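Local coordinates for protein ORC2 (Aeropyrum pernix, PDB 1W5T) that binds DNA and ATP as a Cdc6/Orc-type AAA+ ATPase and takes part in regulating DNA replication, at residues Glu304-Ile308 against His309-Ile313; Ile37-Asn40 against Arg41-Gly45; Leu230-Arg233 against Asp234-Glu238. All blocks are in the same frame, centred on the assembly; numbering follows the deposited sequence.

Interaction 1 (Glu304-Ile308 against His309-Ile313); sequences EALSI and HELII
Leu311 N donates to Ser307 O (3.0 Å, 162° at the hydrogen) and Ile312 N to Ile308 O, two bonds of the first turn of helix 308-322, which the chain enters from an extended backbone at Leu306 and Ser307. Ser307 sits at the N-cap: its OG takes a weak, bent bond from His309 N at 3.4 Å. The first torsion of Glu310 (chi1 -24°) swings its CG to 3.1 Å from Ser307 OG, and the bend at chi2 then turns the carboxylate toward His361. Its OE2 accepts a hydrogen bond from His361 ND1, on helix 352-364. With an alanine here, the His361 imidazole would probably lose its carboxylate mate, and a gap would be likely to open beside Ser307. Leu306, just ahead of the cap, folds back over the turn, with CB 3.5 Å from Leu311 CD1, and its side chain crosses that of Glu310 at about a right angle. On another side of the turn Ile308 and Ile312 run alongside each other; CG2 of Ile308, anti to its own backbone N, meets Ile312 CD1 at 3.5 Å. Helix 392-408 packs on Ile308 and Leu311, and helix 352-364 on Ser307 and Glu310, inside the C-terminal winged-helix domain. His309 ND1 is hydrogen-bonded to Tyr337 OH. The chemistry is thus that of a helix start where Ser307 caps one amide, that of His309, weakly, while leucines and isoleucines bury the turn and the acidic and imidazole groups among them find polar partners on neighbouring helices.

Interaction 2 (Ile37-Asn40 against Arg41-Gly45); sequences IYLN and RLLSG
A Schellman motif closes helix 28-43 of the ATPase part of the chain, and the last turns before it hold Leu39 against Leu43. The two leucines lie side by side and point the same way, Leu43 CD2 reaching to 4.0 Å from Leu39 CG. Beneath them Leu43 N donates to Leu39 O at 2.6 Å in a nearly straight bond (173°), and one residue earlier Leu42 N donates to Tyr38 O. The regular pattern then frays. Ser44 N reaches Asn40 O only weakly, at 3.5 Å, and the serine OG lies 3.2 Å from the same oxygen; its hydroxyl could instead serve Arg41 O, so its proton is not settled. Gly45, at positive phi, is the C-prime residue: its N makes a weak bond to Leu42 O, and Ala46 N turns back to Arg41 O. Bends at chi2 and chi3 carry the Arg41 guanidinium off the helix, where NH1 forms a salt bridge with Asp50 OD2. Leu39 and Leu42 pack on helix 65-82, while Tyr38 lies against strand 51-56 and hydrogen-bonds through OH to Phe182 O. Chemically, the helix is anchored on one side by leucines and a tyrosine against the AAA+ core and exposes Asn40, Leu43 and Ser44 on another, with weak serine bonds and the glycine turn taking over where the helical bonding runs out.

Interaction 3 (Leu230-Arg233 against Asp234-Glu238); sequences LGLR and DTVWE
Leu232 and Val236 make the close-packed half of this contact: their side chains cross at about a right angle, with Leu232 CD1 3.9 Å from Val236 CG1. Leu232 CB also meets Trp237 CD1 at 4.0 Å. The rotation of the indole (chi1 67°) brings it round against both neighbours, and Arg233 O lies at the ring's edge, 3.7 Å from Trp237 CD1. Helix 259-275 backs Leu232, and helix 217-231 meets the tryptophan. Between these parts runs a type I beta turn from Arg233 to Val236, which reverses the chain after helix 217-231 of the lid domain and leads it to helix 239-249. Its bond, Val236 N to Arg233 O, is 3.1 Å long. The outer side is looser. Arg233 lays its guanidinium so that Val236 CG2 stands 4.2 Å above one face, toward the rim; Arg233 NH1 comes to 3.3 Å from Thr235 OG1 at an angle too poor for a hydrogen bond, and NH2 instead donates to Gly7 O. Thr235 and Asp234 at the turn's corners are exposed, and the carboxylate of Asp234 pairs with Lys10 of the N-terminal segment.

The three contacts follow one another in the order 2, 3, 1 along the chain, and no two touch, the nearest atoms being about 22 Å apart (interactions 2 and 3). Interaction 2 lies in the ATPase core and interaction 3 in the lid, their centres about 40 Å apart; interaction 1 belongs to the winged-helix domain, its centre about 48 Å from that of interaction 2 and 47 Å from that of interaction 3, on the opposite side of the chain's centre from both. Interaction 3 is the one that approaches the nucleotide site, without touching it: the side chain of Leu232 is about 7 Å from that of Arg227, an ATP-binding residue, and about 14 Å from the bound ATP analogue. Interactions 1 and 2 lie away from that site.

Interaction 1 (Glu304-Ile308 against His309-Ile313)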
ATOM      1  N   GLU A 304       2.979   8.073  16.837  1.00 33.79           N
ATOM      2  CA  GLU A 304       2.845   9.461  17.257  1.00 33.30           C
ATOM      3  C   GLU A 304       1.395   9.909  17.319  1.00 32.63           C
ATOM      4  O   GLU A 304       1.061  10.799  18.088  1.00 32.86           O
ATOM      5  CB  GLU A 304       3.600  10.377  16.282  1.00 33.84           C
ATOM      6  CG  GLU A 304       5.119  10.217  16.293  1.00 36.48           C
ATOM      7  CD  GLU A 304       5.893  11.279  15.498  1.00 40.00           C
ATOM      8  OE1 GLU A 304       5.465  11.720  14.386  1.00 41.51           O
ATOM      9  OE2 GLU A 304       6.976  11.661  15.992  1.00 42.71           O
ATOM     10  N   ALA A 305       0.543   9.311  16.489  1.00 31.32           N
ATOM     11  CA  ALA A 305      -0.888   9.583  16.509  1.00 30.40           C
ATOM     12  C   ALA A 305      -1.584   8.943  17.701  1.00 29.30           C
ATOM     13  O   ALA A 305      -2.718   9.270  18.017  1.00 29.95           O
ATOM     14  CB  ALA A 305      -1.541   9.100  15.226  1.00 30.69           C
ATOM     15  N   LEU A 306      -0.916   8.026  18.368  1.00 27.86           N
ATOM     16  CA  LEU A 306      -1.535   7.308  19.485  1.00 26.68           C
ATOM     17  C   LEU A 306      -1.375   8.098  20.789  1.00 26.08           C
ATOM     18  O   LEU A 306      -0.348   8.701  21.000  1.00 25.51           O
ATOM     19  CB  LEU A 306      -0.852   5.939  19.626  1.00 25.23           C
ATOM     20  CG  LEU A 306      -1.538   4.708  19.054  1.00 25.64           C
ATOM     21  CD1 LEU A 306      -2.418   5.044  17.792  1.00 21.77           C
ATOM     22  CD2 LEU A 306      -0.542   3.520  18.855  1.00 22.20           C
ATOM     23  N   SER A 307      -2.384   8.066  21.647  1.00 25.85           N
ATOM     24  CA  SER A 307      -2.300   8.538  23.021  1.00 25.68           C
ATOM     25  C   SER A 307      -1.315   7.745  23.923  1.00 25.58           C
ATOM     26  O   SER A 307      -1.040   6.576  23.694  1.00 25.30           O
ATOM     27  CB  SER A 307      -3.700   8.551  23.629  1.00 25.44           C
ATOM     28  OG  SER A 307      -3.968   7.395  24.400  1.00 24.62           O
ATOM     29  N   ILE A 308      -0.779   8.419  24.928  1.00 25.63           N
ATOM     30  CA  ILE A 308       0.230   7.888  25.849  1.00 26.00           C
ATOM     31  C   ILE A 308      -0.199   6.535  26.382  1.00 25.81           C
ATOM     32  O   ILE A 308       0.595   5.630  26.577  1.00 25.17           O
ATOM     33  CB  ILE A 308       0.396   8.866  27.059  1.00 26.10           C
ATOM     34  CG1 ILE A 308       0.888  10.231  26.603  1.00 26.29           C
ATOM     35  CG2 ILE A 308       1.339   8.319  28.093  1.00 25.94           C
ATOM     36  CD1 ILE A 308       0.777  11.303  27.681  1.00 28.92           C
ATOM     37  N   HIS A 309      -1.498   6.418  26.590  1.00 26.10           N
ATOM     38  CA  HIS A 309      -2.045   5.282  27.268  1.00 25.78           C
ATOM     39  C   HIS A 309      -2.106   4.048  26.408  1.00 25.16           C
ATOM     40  O   HIS A 309      -1.760   2.968  26.876  1.00 24.19           O
ATOM     41  CB  HIS A 309      -3.342   5.670  27.954  1.00 26.17           C
ATOM     42  CG  HIS A 309      -3.099   6.281  29.297  1.00 28.55           C
ATOM     43  ND1 HIS A 309      -2.984   5.522  30.446  1.00 31.73           N
ATOM     44  CD2 HIS A 309      -2.824   7.556  29.661  1.00 27.75           C
ATOM     45  CE1 HIS A 309      -2.697   6.313  31.466  1.00 31.28           C
ATOM     46  NE2 HIS A 309      -2.598   7.551  31.015  1.00 28.93           N
ATOM     47  N   GLU A 310      -2.462   4.235  25.138  1.00 24.46           N
ATOM     48  CA  GLU A 310      -2.289   3.190  24.126  1.00 24.66           C
ATOM     49  C   GLU A 310      -0.832   2.778  24.011  1.00 23.52           C
ATOM     50  O   GLU A 310      -0.532   1.602  23.939  1.00 23.55           O
ATOM     51  CB  GLU A 310      -2.800   3.622  22.760  1.00 24.51           C
ATOM     52  CG  GLU A 310      -3.840   4.716  22.814  1.00 27.46           C
ATOM     53  CD  GLU A 310      -4.845   4.640  21.693  1.00 28.06           C
ATOM     54  OE1 GLU A 310      -5.229   5.708  21.213  1.00 30.53           O
ATOM     55  OE2 GLU A 310      -5.252   3.529  21.305  1.00 28.82           O
ATOM     56  N   LEU A 311       0.057   3.758  24.010  1.00 22.98           N
ATOM     57  CA  LEU A 311       1.485   3.539  23.860  1.00 22.98           C
ATOM     58  C   LEU A 311       2.058   2.719  25.034  1.00 22.76           C
ATOM     59  O   LEU A 311       2.911   1.850  24.844  1.00 22.50           O
ATOM     60  CB  LEU A 311       2.179   4.904  23.756  1.00 22.77           C
ATOM     61  CG  LEU A 311       2.621   5.600  22.459  1.00 24.18           C
ATOM     62  CD1 LEU A 311       2.076   4.974  21.207  1.00 21.21           C
ATOM     63  CD2 LEU A 311       2.314   7.111  22.485  1.00 24.39           C
ATOM     64  N   ILE A 312       1.589   3.006  26.250  1.00 22.17           N
ATOM     65  CA  ILE A 312       1.955   2.209  27.418  1.00 21.64           C
ATOM     66  C   ILE A 312       1.525   0.719  27.289  1.00 21.08           C
ATOM     67  O   ILE A 312       2.272  -0.187  27.633  1.00 20.94           O
ATOM     68  CB  ILE A 312       1.427   2.862  28.745  1.00 21.06           C
ATOM     69  CG1 ILE A 312       2.205   4.127  29.057  1.00 19.28           C
ATOM     70  CG2 ILE A 312       1.611   1.937  29.924  1.00 18.99           C
ATOM     71  CD1 ILE A 312       1.337   5.190  29.672  1.00 17.64           C
ATOM     72  N   ILE A 313       0.332   0.496  26.784  1.00 20.93           N
ATOM     73  CA  ILE A 313      -0.212  -0.841  26.584  1.00 21.06           C
ATOM     74  C   ILE A 313       0.502  -1.584  25.461  1.00 20.84           C
ATOM     75  O   ILE A 313       0.862  -2.787  25.613  1.00 20.60           O
ATOM     76  CB  ILE A 313      -1.722  -0.773  26.328  1.00 20.67           C
ATOM     77  CG1 ILE A 313      -2.409  -0.066  27.518  1.00 21.82           C
ATOM     78  CG2 ILE A 313      -2.263  -2.182  26.100  1.00 20.33           C
ATOM     79  CD1 ILE A 313      -3.865   0.474  27.223  1.00 24.20           C
TER

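Interaction 2 (Ile37-Asn40 against Arg41-Gly45)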
ATOM      1  N   ILE A  37     -13.698  -5.006 -15.232  1.00 17.33           N
ATOM      2  CA  ILE A  37     -14.737  -4.043 -14.874  1.00 17.63           C
ATOM      3  C   ILE A  37     -14.646  -2.835 -15.749  1.00 18.30           C
ATOM      4  O   ILE A  37     -15.670  -2.371 -16.268  1.00 19.15           O
ATOM      5  CB  ILE A  37     -14.646  -3.657 -13.419  1.00 18.32           C
ATOM      6  CG1 ILE A  37     -15.168  -4.817 -12.592  1.00 17.79           C
ATOM      7  CG2 ILE A  37     -15.426  -2.345 -13.112  1.00 16.36           C
ATOM      8  CD1 ILE A  37     -14.389  -4.983 -11.356  1.00 19.50           C
ATOM      9  N   TYR A  38     -13.415  -2.360 -15.965  1.00 18.21           N
ATOM     10  CA  TYR A  38     -13.220  -1.246 -16.884  1.00 18.42           C
ATOM     11  C   TYR A  38     -13.623  -1.624 -18.298  1.00 19.01           C
ATOM     12  O   TYR A  38     -14.480  -0.949 -18.864  1.00 19.80           O
ATOM     13  CB  TYR A  38     -11.794  -0.727 -16.830  1.00 17.96           C
ATOM     14  CG  TYR A  38     -11.429  -0.165 -15.480  1.00 16.29           C
ATOM     15  CD1 TYR A  38     -10.515  -0.833 -14.667  1.00 14.68           C
ATOM     16  CD2 TYR A  38     -12.000   1.031 -15.009  1.00 13.93           C
ATOM     17  CE1 TYR A  38     -10.167  -0.335 -13.394  1.00 15.94           C
ATOM     18  CE2 TYR A  38     -11.655   1.552 -13.738  1.00 15.13           C
ATOM     19  CZ  TYR A  38     -10.735   0.863 -12.954  1.00 15.13           C
ATOM     20  OH  TYR A  38     -10.379   1.355 -11.756  1.00 15.10           O
ATOM     21  N   LEU A  39     -13.010  -2.685 -18.849  1.00 18.80           N
ATOM     22  CA  LEU A  39     -13.277  -3.159 -20.212  1.00 19.25           C
ATOM     23  C   LEU A  39     -14.750  -3.453 -20.531  1.00 20.34           C
ATOM     24  O   LEU A  39     -15.225  -3.078 -21.601  1.00 21.46           O
ATOM     25  CB  LEU A  39     -12.473  -4.425 -20.488  1.00 19.49           C
ATOM     26  CG  LEU A  39     -11.092  -4.437 -21.177  1.00 19.36           C
ATOM     27  CD1 LEU A  39     -10.569  -3.074 -21.607  1.00 17.05           C
ATOM     28  CD2 LEU A  39     -10.094  -5.187 -20.344  1.00 14.11           C
ATOM     29  N   ASN A  40     -15.467  -4.113 -19.624  1.00 20.55           N
ATOM     30  CA  ASN A  40     -16.904  -4.354 -19.778  1.00 21.69           C
ATOM     31  C   ASN A  40     -17.705  -3.103 -20.163  1.00 22.13           C
ATOM     32  O   ASN A  40     -18.555  -3.163 -21.044  1.00 22.15           O
ATOM     33  CB  ASN A  40     -17.521  -4.896 -18.462  1.00 20.96           C
ATOM     34  CG  ASN A  40     -17.179  -6.328 -18.199  1.00 20.86           C
ATOM     35  OD1 ASN A  40     -17.421  -6.819 -17.097  1.00 22.75           O
ATOM     36  ND2 ASN A  40     -16.632  -7.024 -19.196  1.00 20.01           N
ATOM     37  N   ARG A  41     -17.481  -2.010 -19.425  1.00 22.89           N
ATOM     38  CA  ARG A  41     -18.085  -0.708 -19.725  1.00 23.66           C
ATOM     39  C   ARG A  41     -17.571  -0.204 -21.086  1.00 24.08           C
ATOM     40  O   ARG A  41     -18.335   0.263 -21.907  1.00 24.44           O
ATOM     41  CB  ARG A  41     -17.765   0.273 -18.597  1.00 23.47           C
ATOM     42  CG  ARG A  41     -18.344   1.661 -18.746  1.00 25.39           C
ATOM     43  CD  ARG A  41     -19.555   2.011 -17.849  1.00 28.56           C
ATOM     44  NE  ARG A  41     -19.640   1.310 -16.590  1.00 29.25           N
ATOM     45  CZ  ARG A  41     -20.696   1.188 -15.805  1.00 31.00           C
ATOM     46  NH1 ARG A  41     -20.522   0.530 -14.670  1.00 29.63           N
ATOM     47  NH2 ARG A  41     -21.905   1.675 -16.119  1.00 32.15           N
ATOM     48  N   LEU A  42     -16.274  -0.352 -21.340  1.00 24.46           N
ATOM     49  CA  LEU A  42     -15.673   0.261 -22.509  1.00 24.79           C
ATOM     50  C   LEU A  42     -15.961  -0.499 -23.798  1.00 24.63           C
ATOM     51  O   LEU A  42     -16.217   0.102 -24.810  1.00 24.34           O
ATOM     52  CB  LEU A  42     -14.178   0.397 -22.273  1.00 24.49           C
ATOM     53  CG  LEU A  42     -13.255   1.421 -22.918  1.00 25.18           C
ATOM     54  CD1 LEU A  42     -12.148   0.638 -23.612  1.00 25.45           C
ATOM     55  CD2 LEU A  42     -13.949   2.432 -23.822  1.00 24.57           C
ATOM     56  N   LEU A  43     -15.867  -1.817 -23.752  1.00 25.57           N
ATOM     57  CA  LEU A  43     -16.051  -2.649 -24.935  1.00 26.53           C
ATOM     58  C   LEU A  43     -17.544  -2.814 -25.308  1.00 26.82           C
ATOM     59  O   LEU A  43     -17.859  -3.320 -26.370  1.00 26.66           O
ATOM     60  CB  LEU A  43     -15.412  -4.007 -24.720  1.00 26.43           C
ATOM     61  CG  LEU A  43     -14.029  -4.248 -25.299  1.00 27.39           C
ATOM     62  CD1 LEU A  43     -13.163  -2.974 -25.479  1.00 27.57           C
ATOM     63  CD2 LEU A  43     -13.320  -5.255 -24.442  1.00 28.09           C
ATOM     64  N   SER A  44     -18.439  -2.359 -24.430  1.00 26.97           N
ATOM     65  CA  SER A  44     -19.867  -2.319 -24.718  1.00 26.91           C
ATOM     66  C   SER A  44     -20.378  -0.920 -25.116  1.00 27.22           C
ATOM     67  O   SER A  44     -21.589  -0.678 -25.065  1.00 27.63           O
ATOM     68  CB  SER A  44     -20.637  -2.800 -23.506  1.00 26.87           C
ATOM     69  OG  SER A  44     -20.947  -1.717 -22.652  1.00 27.14           O
ATOM     70  N   GLY A  45     -19.470  -0.008 -25.491  1.00 27.02           N
ATOM     71  CA  GLY A  45     -19.843   1.305 -26.021  1.00 26.49           C
ATOM     72  C   GLY A  45     -20.313   2.306 -24.984  1.00 26.72           C
ATOM     73  O   GLY A  45     -20.748   3.404 -25.311  1.00 26.68           O
TER

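Interaction 3 (Leu230-Arg233 against Asp234-Glu238)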
ATOM      1  N   LEU A 230      13.909 -13.099 -15.457  1.00 23.97           N
ATOM      2  CA  LEU A 230      14.028 -11.884 -16.254  1.00 23.59           C
ATOM      3  C   LEU A 230      15.312 -11.114 -15.979  1.00 24.45           C
ATOM      4  O   LEU A 230      15.768 -10.332 -16.814  1.00 25.30           O
ATOM      5  CB  LEU A 230      12.852 -10.966 -15.926  1.00 23.39           C
ATOM      6  CG  LEU A 230      11.442 -11.568 -16.060  1.00 24.76           C
ATOM      7  CD1 LEU A 230      10.366 -10.642 -15.430  1.00 22.11           C
ATOM      8  CD2 LEU A 230      11.084 -11.934 -17.525  1.00 24.61           C
ATOM      9  N   GLY A 231      15.869 -11.264 -14.787  1.00 24.20           N
ATOM     10  CA  GLY A 231      16.836 -10.289 -14.329  1.00 24.01           C
ATOM     11  C   GLY A 231      18.213 -10.860 -14.099  1.00 24.04           C
ATOM     12  O   GLY A 231      19.203 -10.155 -14.212  1.00 23.46           O
ATOM     13  N   LEU A 232      18.267 -12.146 -13.769  1.00 24.49           N
ATOM     14  CA  LEU A 232      19.527 -12.812 -13.488  1.00 24.89           C
ATOM     15  C   LEU A 232      19.925 -13.710 -14.662  1.00 26.00           C
ATOM     16  O   LEU A 232      19.073 -14.203 -15.406  1.00 26.13           O
ATOM     17  CB  LEU A 232      19.402 -13.629 -12.186  1.00 23.51           C
ATOM     18  CG  LEU A 232      19.042 -12.882 -10.902  1.00 21.56           C
ATOM     19  CD1 LEU A 232      19.305 -13.742  -9.668  1.00 15.06           C
ATOM     20  CD2 LEU A 232      19.769 -11.515 -10.798  1.00 17.21           C
ATOM     21  N   ARG A 233      21.223 -13.933 -14.820  1.00 27.55           N
ATOM     22  CA  ARG A 233      21.720 -14.880 -15.810  1.00 28.38           C
ATOM     23  C   ARG A 233      21.369 -16.260 -15.333  1.00 28.23           C
ATOM     24  O   ARG A 233      21.397 -16.506 -14.146  1.00 28.73           O
ATOM     25  CB  ARG A 233      23.215 -14.724 -15.947  1.00 28.95           C
ATOM     26  CG  ARG A 233      23.626 -13.670 -16.939  1.00 31.33           C
ATOM     27  CD  ARG A 233      25.032 -13.929 -17.538  1.00 38.11           C
ATOM     28  NE  ARG A 233      26.036 -13.928 -16.494  1.00 42.74           N
ATOM     29  CZ  ARG A 233      26.838 -14.924 -16.104  1.00 46.44           C
ATOM     30  NH1 ARG A 233      26.874 -16.128 -16.695  1.00 48.08           N
ATOM     31  NH2 ARG A 233      27.645 -14.667 -15.084  1.00 46.12           N
ATOM     32  N   ASP A 234      21.028 -17.154 -16.249  1.00 28.67           N
ATOM     33  CA  ASP A 234      20.435 -18.444 -15.904  1.00 28.92           C
ATOM     34  C   ASP A 234      21.273 -19.349 -15.048  1.00 28.54           C
ATOM     35  O   ASP A 234      20.733 -20.273 -14.430  1.00 28.82           O
ATOM     36  CB  ASP A 234      20.076 -19.219 -17.174  1.00 29.87           C
ATOM     37  CG  ASP A 234      19.160 -18.447 -18.086  1.00 31.55           C
ATOM     38  OD1 ASP A 234      18.899 -18.928 -19.232  1.00 35.22           O
ATOM     39  OD2 ASP A 234      18.668 -17.356 -17.737  1.00 31.30           O
ATOM     40  N   THR A 235      22.586 -19.119 -15.036  1.00 28.00           N
ATOM     41  CA  THR A 235      23.533 -19.998 -14.319  1.00 27.28           C
ATOM     42  C   THR A 235      23.729 -19.565 -12.850  1.00 26.32           C
ATOM     43  O   THR A 235      24.222 -20.323 -11.985  1.00 26.20           O
ATOM     44  CB  THR A 235      24.878 -20.051 -15.062  1.00 27.43           C
ATOM     45  OG1 THR A 235      25.368 -18.723 -15.300  1.00 26.99           O
ATOM     46  CG2 THR A 235      24.677 -20.605 -16.490  1.00 28.57           C
ATOM     47  N   VAL A 236      23.284 -18.346 -12.587  1.00 24.26           N
ATOM     48  CA  VAL A 236      23.593 -17.636 -11.377  1.00 22.50           C
ATOM     49  C   VAL A 236      22.820 -18.142 -10.165  1.00 21.28           C
ATOM     50  O   VAL A 236      23.299 -18.046  -9.040  1.00 20.99           O
ATOM     51  CB  VAL A 236      23.346 -16.144 -11.643  1.00 23.34           C
ATOM     52  CG1 VAL A 236      22.779 -15.413 -10.432  1.00 22.86           C
ATOM     53  CG2 VAL A 236      24.618 -15.486 -12.214  1.00 22.70           C
ATOM     54  N   TRP A 237      21.649 -18.722 -10.389  1.00 20.41           N
ATOM     55  CA  TRP A 237      20.739 -19.018  -9.280  1.00 19.49           C
ATOM     56  C   TRP A 237      20.152 -20.401  -9.329  1.00 19.65           C
ATOM     57  O   TRP A 237      20.082 -21.024 -10.354  1.00 18.73           O
ATOM     58  CB  TRP A 237      19.599 -18.000  -9.231  1.00 18.68           C
ATOM     59  CG  TRP A 237      18.664 -18.101 -10.404  1.00 17.23           C
ATOM     60  CD1 TRP A 237      18.845 -17.551 -11.665  1.00 15.50           C
ATOM     61  CD2 TRP A 237      17.416 -18.797 -10.449  1.00 12.07           C
ATOM     62  NE1 TRP A 237      17.776 -17.874 -12.471  1.00 16.21           N
ATOM     63  CE2 TRP A 237      16.879 -18.627 -11.755  1.00 13.31           C
ATOM     64  CE3 TRP A 237      16.675 -19.520  -9.519  1.00 14.29           C
ATOM     65  CZ2 TRP A 237      15.629 -19.165 -12.150  1.00 12.27           C
ATOM     66  CZ3 TRP A 237      15.419 -20.080  -9.935  1.00 15.60           C
ATOM     67  CH2 TRP A 237      14.929 -19.889 -11.235  1.00 12.35           C
ATOM     68  N   GLU A 238      19.680 -20.825  -8.180  1.00 20.69           N
ATOM     69  CA  GLU A 238      19.052 -22.092  -7.986  1.00 22.29           C
ATOM     70  C   GLU A 238      17.780 -21.835  -7.175  1.00 22.23           C
ATOM     71  O   GLU A 238      17.787 -20.922  -6.357  1.00 22.19           O
ATOM     72  CB  GLU A 238      19.988 -22.874  -7.106  1.00 23.02           C
ATOM     73  CG  GLU A 238      20.110 -24.306  -7.419  1.00 27.85           C
ATOM     74  CD  GLU A 238      21.214 -24.628  -8.358  1.00 33.98           C
ATOM     75  OE1 GLU A 238      21.133 -24.163  -9.542  1.00 34.14           O
ATOM     76  OE2 GLU A 238      22.116 -25.397  -7.887  1.00 36.62           O
TER